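Local structure of suppressor protein STP22 of temperature-sensitive alpha-factor receptor and arginine permease (Saccharomyces cerevisiae, 3R3Q) at residues I86-S91 against N125-L130; I118-D123 against L154-Q159. The protein probably helps sort membrane cargo at endosomes as the Vps23 subunit of ESCRT-I, whose N-terminal UEV domain takes part in recruitment by ESCRT-0. The protein carries 1 engineered substitution. All blocks are in the same frame, centred on the assembly; numbering follows the deposited sequence.

Both interactions belong to the UEV domain, which shares the fold of ubiquitin-conjugating enzymes, and their centres are 16 Å apart. Along the chain the segments alternate: 86-91 comes first, then 118-123, 125-130 and 154-159, so the two contacts interlock. Interaction 1 joins strand 82-88, in the four-stranded antiparallel sheet, to the loop between helices 118-121 and 143-152. Interaction 2 joins helix 118-121 to the loop after helix 143-152. They meet directly, Ala129 N lying 2.9 Å from Tyr121 O in a probable hydrogen bond. The loop segment 125-130 thus ties the short helix at the zinc-bearing periphery to the central sheet.

Interaction 1: I86-S91 against N125-L130; sequences IMWVPS and NGWIAL
Trp88 and Trp127 make this contact between them, one indole from strand 82-88 and the other from a loop. It is purely apolar: no hydrogen bond crosses, and the two segments bury 82 Å² in all. CD1 of Trp88 lies 3.6 Å from CH2 of Trp127, in the plane of the Trp127 ring and at its edge; CZ3 of Trp127 is 3.8 Å from the same CD1. As an aromatic pair the two are oblique, with planes at 66° and centroids 5.5 Å apart between the five-membered ring of Trp88 and the six-membered ring of Trp127. The Trp127 side chain reaches across with CG anti to its carbonyl carbon (chi1 -60°), which brings the far edge of its indole to Trp88. An alanine in place of Trp88 would remove the indole and would probably leave the outer edge of Trp127 without its aromatic neighbour, freer to shift. Around the pair, Trp88 packs on Leu64 and Ser66 of strand 61-72 and meets Phe54 of strand 47-55 edge-to-face. Trp127 rests on Ser101 of strand 99-102, while the neighbouring Met87 and Ile128 pack against helix 143-152.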
loop_
_atom_site.group_PDB
_atom_site.type_symbol
_atom_site.label_atom_id
_atom_site.label_comp_id
_atom_site.label_asym_id
_atom_site.label_seq_id
_atom_site.Cartn_x
_atom_site.Cartn_y
_atom_site.Cartn_z
ATOM N N ILE A 86 -2.541 0.427 5.032
ATOM C CA ILE A 86 -1.259 -0.052 5.521
ATOM C C ILE A 86 -0.699 -1.047 4.515
ATOM O O ILE A 86 -1.352 -2.048 4.207
ATOM C CB ILE A 86 -1.399 -0.760 6.868
ATOM C CG1 ILE A 86 -1.958 0.209 7.914
ATOM C CG2 ILE A 86 -0.055 -1.316 7.305
ATOM C CD1 ILE A 86 -2.256 -0.420 9.262
ATOM N N MET A 87 0.492 -0.754 3.991
ATOM C CA MET A 87 1.199 -1.630 3.058
ATOM C C MET A 87 2.340 -2.325 3.796
ATOM O O MET A 87 2.968 -1.734 4.683
ATOM C CB MET A 87 1.774 -0.804 1.885
ATOM C CG MET A 87 2.822 -1.513 0.984
ATOM S SD MET A 87 3.594 -0.424 -0.258
ATOM C CE MET A 87 2.229 -0.211 -1.388
ATOM N N TRP A 88 2.613 -3.569 3.421
ATOM C CA TRP A 88 3.750 -4.296 3.950
ATOM C C TRP A 88 4.606 -4.749 2.787
ATOM O O TRP A 88 4.091 -5.311 1.823
ATOM C CB TRP A 88 3.277 -5.542 4.687
ATOM C CG TRP A 88 2.444 -5.267 5.885
ATOM C CD1 TRP A 88 1.099 -4.984 5.914
ATOM C CD2 TRP A 88 2.879 -5.285 7.247
ATOM N NE1 TRP A 88 0.684 -4.820 7.214
ATOM C CE2 TRP A 88 1.758 -4.999 8.048
ATOM C CE3 TRP A 88 4.115 -5.517 7.868
ATOM C CZ2 TRP A 88 1.829 -4.946 9.441
ATOM C CZ3 TRP A 88 4.181 -5.472 9.246
ATOM C CH2 TRP A 88 3.047 -5.185 10.018
ATOM N N VAL A 89 5.909 -4.497 2.867
ATOM C CA VAL A 89 6.808 -4.896 1.790
ATOM C C VAL A 89 7.467 -6.234 2.164
ATOM O O VAL A 89 8.219 -6.305 3.130
ATOM C CB VAL A 89 7.875 -3.819 1.527
ATOM C CG1 VAL A 89 8.677 -4.167 0.281
ATOM C CG2 VAL A 89 7.214 -2.452 1.362
ATOM N N PRO A 90 7.171 -7.296 1.412
ATOM C CA PRO A 90 7.744 -8.599 1.765
ATOM C C PRO A 90 9.254 -8.670 1.503
ATOM O O PRO A 90 9.800 -7.957 0.646
ATOM C CB PRO A 90 6.993 -9.567 0.837
ATOM C CG PRO A 90 6.706 -8.735 -0.385
ATOM C CD PRO A 90 6.354 -7.368 0.183
ATOM N N SER A 91 9.924 -9.561 2.228
ATOM C CA SER A 91 11.374 -9.626 2.166
ATOM C C SER A 91 11.907 -9.992 0.775
ATOM O O SER A 91 13.057 -9.689 0.450
ATOM C CB SER A 91 11.913 -10.578 3.246
ATOM O OG SER A 91 11.378 -11.884 3.085
ATOM N N ASN A 125 -10.011 -10.487 6.530
ATOM C CA ASN A 125 -8.890 -10.065 7.354
ATOM C C ASN A 125 -8.419 -8.651 7.025
ATOM O O ASN A 125 -7.462 -8.161 7.617
ATOM C CB ASN A 125 -7.728 -11.047 7.207
ATOM C CG ASN A 125 -8.047 -12.420 7.771
ATOM O OD1 ASN A 125 -9.060 -12.609 8.444
ATOM N ND2 ASN A 125 -7.181 -13.386 7.496
ATOM N N GLY A 126 -9.094 -8.003 6.078
ATOM C CA GLY A 126 -8.789 -6.629 5.728
ATOM C C GLY A 126 -7.844 -6.439 4.553
ATOM O O GLY A 126 -7.520 -5.307 4.207
ATOM N N TRP A 127 -7.391 -7.527 3.932
ATOM C CA TRP A 127 -6.460 -7.407 2.811
ATOM C C TRP A 127 -7.170 -7.066 1.516
ATOM O O TRP A 127 -8.282 -7.538 1.254
ATOM C CB TRP A 127 -5.665 -8.697 2.604
ATOM C CG TRP A 127 -4.849 -9.074 3.784
ATOM C CD1 TRP A 127 -5.060 -10.133 4.623
ATOM C CD2 TRP A 127 -3.699 -8.386 4.285
ATOM N NE1 TRP A 127 -4.110 -10.146 5.614
ATOM C CE2 TRP A 127 -3.258 -9.087 5.430
ATOM C CE3 TRP A 127 -2.995 -7.245 3.875
ATOM C CZ2 TRP A 127 -2.147 -8.684 6.173
ATOM C CZ3 TRP A 127 -1.891 -6.847 4.611
ATOM C CH2 TRP A 127 -1.480 -7.561 5.756
ATOM N N ILE A 128 -6.499 -6.276 0.690
ATOM C CA ILE A 128 -7.025 -5.842 -0.589
ATOM C C ILE A 128 -6.344 -6.599 -1.718
ATOM O O ILE A 128 -5.118 -6.628 -1.815
ATOM C CB ILE A 128 -6.805 -4.332 -0.779
ATOM C CG1 ILE A 128 -7.508 -3.549 0.327
ATOM C CG2 ILE A 128 -7.275 -3.888 -2.162
ATOM C CD1 ILE A 128 -7.088 -2.107 0.393
ATOM N N ALA A 129 -7.144 -7.234 -2.561
ATOM C CA ALA A 129 -6.625 -7.810 -3.778
ATOM C C ALA A 129 -6.737 -6.727 -4.841
ATOM O O ALA A 129 -7.658 -5.902 -4.808
ATOM C CB ALA A 129 -7.422 -9.038 -4.160
ATOM N N LEU A 130 -5.781 -6.690 -5.751
ATOM C CA LEU A 130 -5.850 -5.783 -6.886
ATOM C C LEU A 130 -5.497 -6.564 -8.128
ATOM O O LEU A 130 -4.692 -7.493 -8.062
ATOM C CB LEU A 130 -4.841 -4.648 -6.724
ATOM C CG LEU A 130 -5.110 -3.652 -5.602
ATOM C CD1 LEU A 130 -4.073 -2.554 -5.630
ATOM C CD2 LEU A 130 -6.490 -3.063 -5.766
#

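Interaction 2: I118-D123 against L154-Q159. With ZN (zinc ion), chain F; ZN (zinc ion), chain H; ACT (acetate ion), chain Q.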
loop_
_atom_site.group_PDB
_atom_site.type_symbol
_atom_site.label_atom_id
_atom_site.label_comp_id
_atom_site.label_asym_id
_atom_site.label_seq_id
_atom_site.Cartn_x
_atom_site.Cartn_y
_atom_site.Cartn_z
ATOM N N ILE A 118 -14.699 -1.065 -2.722
ATOM C CA ILE A 118 -13.769 -1.643 -1.746
ATOM C C ILE A 118 -14.172 -3.051 -1.325
ATOM O O ILE A 118 -13.328 -3.946 -1.226
ATOM C CB ILE A 118 -13.671 -0.759 -0.488
ATOM C CG1 ILE A 118 -13.135 0.620 -0.859
ATOM C CG2 ILE A 118 -12.785 -1.411 0.565
ATOM C CD1 ILE A 118 -13.159 1.597 0.308
ATOM N N GLN A 119 -15.464 -3.251 -1.097
ATOM C CA GLN A 119 -15.983 -4.551 -0.686
ATOM C C GLN A 119 -15.701 -5.650 -1.719
ATOM O O GLN A 119 -15.614 -6.826 -1.357
ATOM C CB GLN A 119 -17.488 -4.459 -0.405
ATOM C CG GLN A 119 -18.118 -5.746 0.103
ATOM C CD GLN A 119 -19.592 -5.582 0.428
ATOM O OE1 GLN A 119 -20.122 -4.468 0.419
ATOM N NE2 GLN A 119 -20.261 -6.694 0.718
ATOM N N GLU A 120 -15.562 -5.279 -2.995
ATOM C CA GLU A 120 -15.276 -6.267 -4.033
ATOM C C GLU A 120 -13.945 -6.946 -3.797
ATOM O O GLU A 120 -13.762 -8.102 -4.158
ATOM C CB GLU A 120 -15.185 -5.630 -5.427
ATOM C CG GLU A 120 -16.447 -4.997 -5.967
ATOM C CD GLU A 120 -16.304 -4.622 -7.426
ATOM O OE1 GLU A 120 -15.533 -5.281 -8.141
ATOM O OE2 GLU A 120 -16.952 -3.666 -7.877
ATOM N N TYR A 121 -13.005 -6.204 -3.233
ATOM C CA TYR A 121 -11.608 -6.606 -3.243
ATOM C C TYR A 121 -11.075 -7.005 -1.883
ATOM O O TYR A 121 -9.929 -7.420 -1.773
ATOM C CB TYR A 121 -10.748 -5.439 -3.727
ATOM C CG TYR A 121 -10.873 -5.117 -5.192
ATOM C CD1 TYR A 121 -10.300 -5.941 -6.146
ATOM C CD2 TYR A 121 -11.542 -3.982 -5.618
ATOM C CE1 TYR A 121 -10.400 -5.656 -7.489
ATOM C CE2 TYR A 121 -11.632 -3.675 -6.961
ATOM C CZ TYR A 121 -11.066 -4.517 -7.888
ATOM O OH TYR A 121 -11.153 -4.233 -9.229
ATOM N N ILE A 122 -11.877 -6.852 -0.842
ATOM C CA ILE A 122 -11.354 -7.030 0.505
ATOM C C ILE A 122 -11.694 -8.412 1.046
ATOM O O ILE A 122 -12.769 -8.952 0.772
ATOM C CB ILE A 122 -11.886 -5.926 1.444
ATOM C CG1 ILE A 122 -10.999 -5.769 2.677
ATOM C CG2 ILE A 122 -13.324 -6.208 1.849
ATOM C CD1 ILE A 122 -11.392 -4.574 3.521
ATOM N N ASP A 123 -10.767 -9.007 1.788
ATOM C CA ASP A 123 -11.067 -10.265 2.463
ATOM C C ASP A 123 -11.479 -10.011 3.917
ATOM O O ASP A 123 -11.528 -8.863 4.372
ATOM C CB ASP A 123 -9.931 -11.309 2.304
ATOM C CG ASP A 123 -8.654 -10.937 3.056
ATOM O OD1 ASP A 123 -8.731 -10.136 3.996
ATOM O OD2 ASP A 123 -7.579 -11.471 2.699
ATOM N N LEU A 154 -11.004 2.597 -6.295
ATOM C CA LEU A 154 -11.986 3.185 -5.388
ATOM C C LEU A 154 -13.178 3.646 -6.209
ATOM O O LEU A 154 -14.109 4.277 -5.696
ATOM C CB LEU A 154 -11.393 4.369 -4.613
ATOM C CG LEU A 154 -10.228 4.063 -3.665
ATOM C CD1 LEU A 154 -9.800 5.325 -2.944
ATOM C CD2 LEU A 154 -10.600 2.974 -2.673
ATOM N N HIS A 155 -13.146 3.330 -7.500
ATOM C CA HIS A 155 -14.219 3.744 -8.391
ATOM C C HIS A 155 -14.681 2.599 -9.272
ATOM O O HIS A 155 -13.875 1.779 -9.715
ATOM C CB HIS A 155 -13.748 4.904 -9.256
ATOM C CG HIS A 155 -13.103 5.993 -8.461
ATOM N ND1 HIS A 155 -13.803 7.077 -7.981
ATOM C CD2 HIS A 155 -11.831 6.138 -8.018
ATOM C CE1 HIS A 155 -12.984 7.857 -7.292
ATOM N NE2 HIS A 155 -11.785 7.307 -7.297
ATOM N N GLU A 156 -15.983 2.530 -9.520
ATOM C CA GLU A 156 -16.478 1.561 -10.487
ATOM C C GLU A 156 -16.040 1.977 -11.888
ATOM O O GLU A 156 -15.838 3.161 -12.158
ATOM C CB GLU A 156 -18.004 1.456 -10.433
ATOM C CG GLU A 156 -18.548 0.905 -9.125
ATOM C CD GLU A 156 -18.432 -0.610 -8.990
ATOM O OE1 GLU A 156 -17.767 -1.272 -9.816
ATOM O OE2 GLU A 156 -19.024 -1.134 -8.026
ATOM N N PRO A 157 -15.886 1.000 -12.793
ATOM C CA PRO A 157 -15.487 1.298 -14.171
ATOM C C PRO A 157 -16.532 2.150 -14.874
ATOM O O PRO A 157 -17.698 2.164 -14.466
ATOM C CB PRO A 157 -15.451 -0.088 -14.843
ATOM C CG PRO A 157 -15.415 -1.071 -13.733
ATOM C CD PRO A 157 -16.125 -0.435 -12.575
ATOM N N PRO A 158 -16.128 2.847 -15.938
ATOM C CA PRO A 158 -17.128 3.491 -16.789
ATOM C C PRO A 158 -17.921 2.393 -17.481
ATOM O O PRO A 158 -17.355 1.358 -17.819
ATOM C CB PRO A 158 -16.285 4.275 -17.798
ATOM C CG PRO A 158 -14.972 3.564 -17.832
ATOM C CD PRO A 158 -14.765 2.924 -16.496
ATOM N N GLN A 159 -19.218 2.603 -17.667
ATOM C CA GLN A 159 -20.048 1.573 -18.273
ATOM C C GLN A 159 -20.377 1.888 -19.720
ATOM O O GLN A 159 -20.303 3.027 -20.162
ATOM C CB GLN A 159 -21.349 1.416 -17.484
ATOM C CG GLN A 159 -21.140 1.180 -15.998
ATOM C CD GLN A 159 -20.560 -0.183 -15.719
ATOM O OE1 GLN A 159 -21.050 -1.184 -16.230
ATOM N NE2 GLN A 159 -19.504 -0.231 -14.911
HETATM ZN ZN ZN F . -18.865 -3.118 -7.748
HETATM ZN ZN ZN H . -15.869 7.381 -8.000
HETATM C C ACT Q . -17.987 5.643 -8.102
HETATM O O ACT Q . -16.886 5.215 -8.468
HETATM O OXT ACT Q . -17.992 6.837 -7.753
HETATM C CH3 ACT Q . -19.218 4.786 -8.082
HETATM O O HOH W 1 -19.756 -3.529 -5.712
#
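A zinc site on the surface of the UEV domain bridges helix 118-121 and the loop that follows helix 143-152, with Glu120 supplied by the first and Glu156 by the second. Each gives one carboxylate oxygen: Glu120 OE2 and Glu156 OE2 both lie 2.0 Å from the zinc ion, and the oxygen of a water, 2.3 Å from the zinc ion, is a third ligand. Glu120 reaches out straight to the metal, whereas Glu156 folds at its second torsion (-78°), turning its carboxylate back toward the same ion. The carboxylate planes are 35° apart. Glu120 OE2 comes within 3.2 Å of Glu156 OE1, yet both are acceptors and no hydrogen bond joins them; the shared cation probably offsets the repulsion between the two acids.

Beneath this polar bridge the contact is apolar. Ile118 and Leu154 run alongside each other in the same direction, CG1 of Ile118 meeting CD2 of Leu154 at 3.9 Å. Both side chains also touch Ile83 of strand 82-88, so this part of the contact rests on the sheet, while Ile118 further packs on Phe107. The two segments together bury 121 Å², shared between the hydrophobic pair and the glutamates.

A second zinc ion sits beside the 154-159 loop and is bound by His155 through ND1, with one further ligand from elsewhere in the structure. It also holds an acetate ion, probably from the crystallisation liquor, through both oxygens. One of these, acetate O, approaches the imidazole of His155 edge-on, almost level with the ring, and accepts a hydrogen bond from the backbone N of Glu156 at 3.0 Å with an N-H...O angle of 142°.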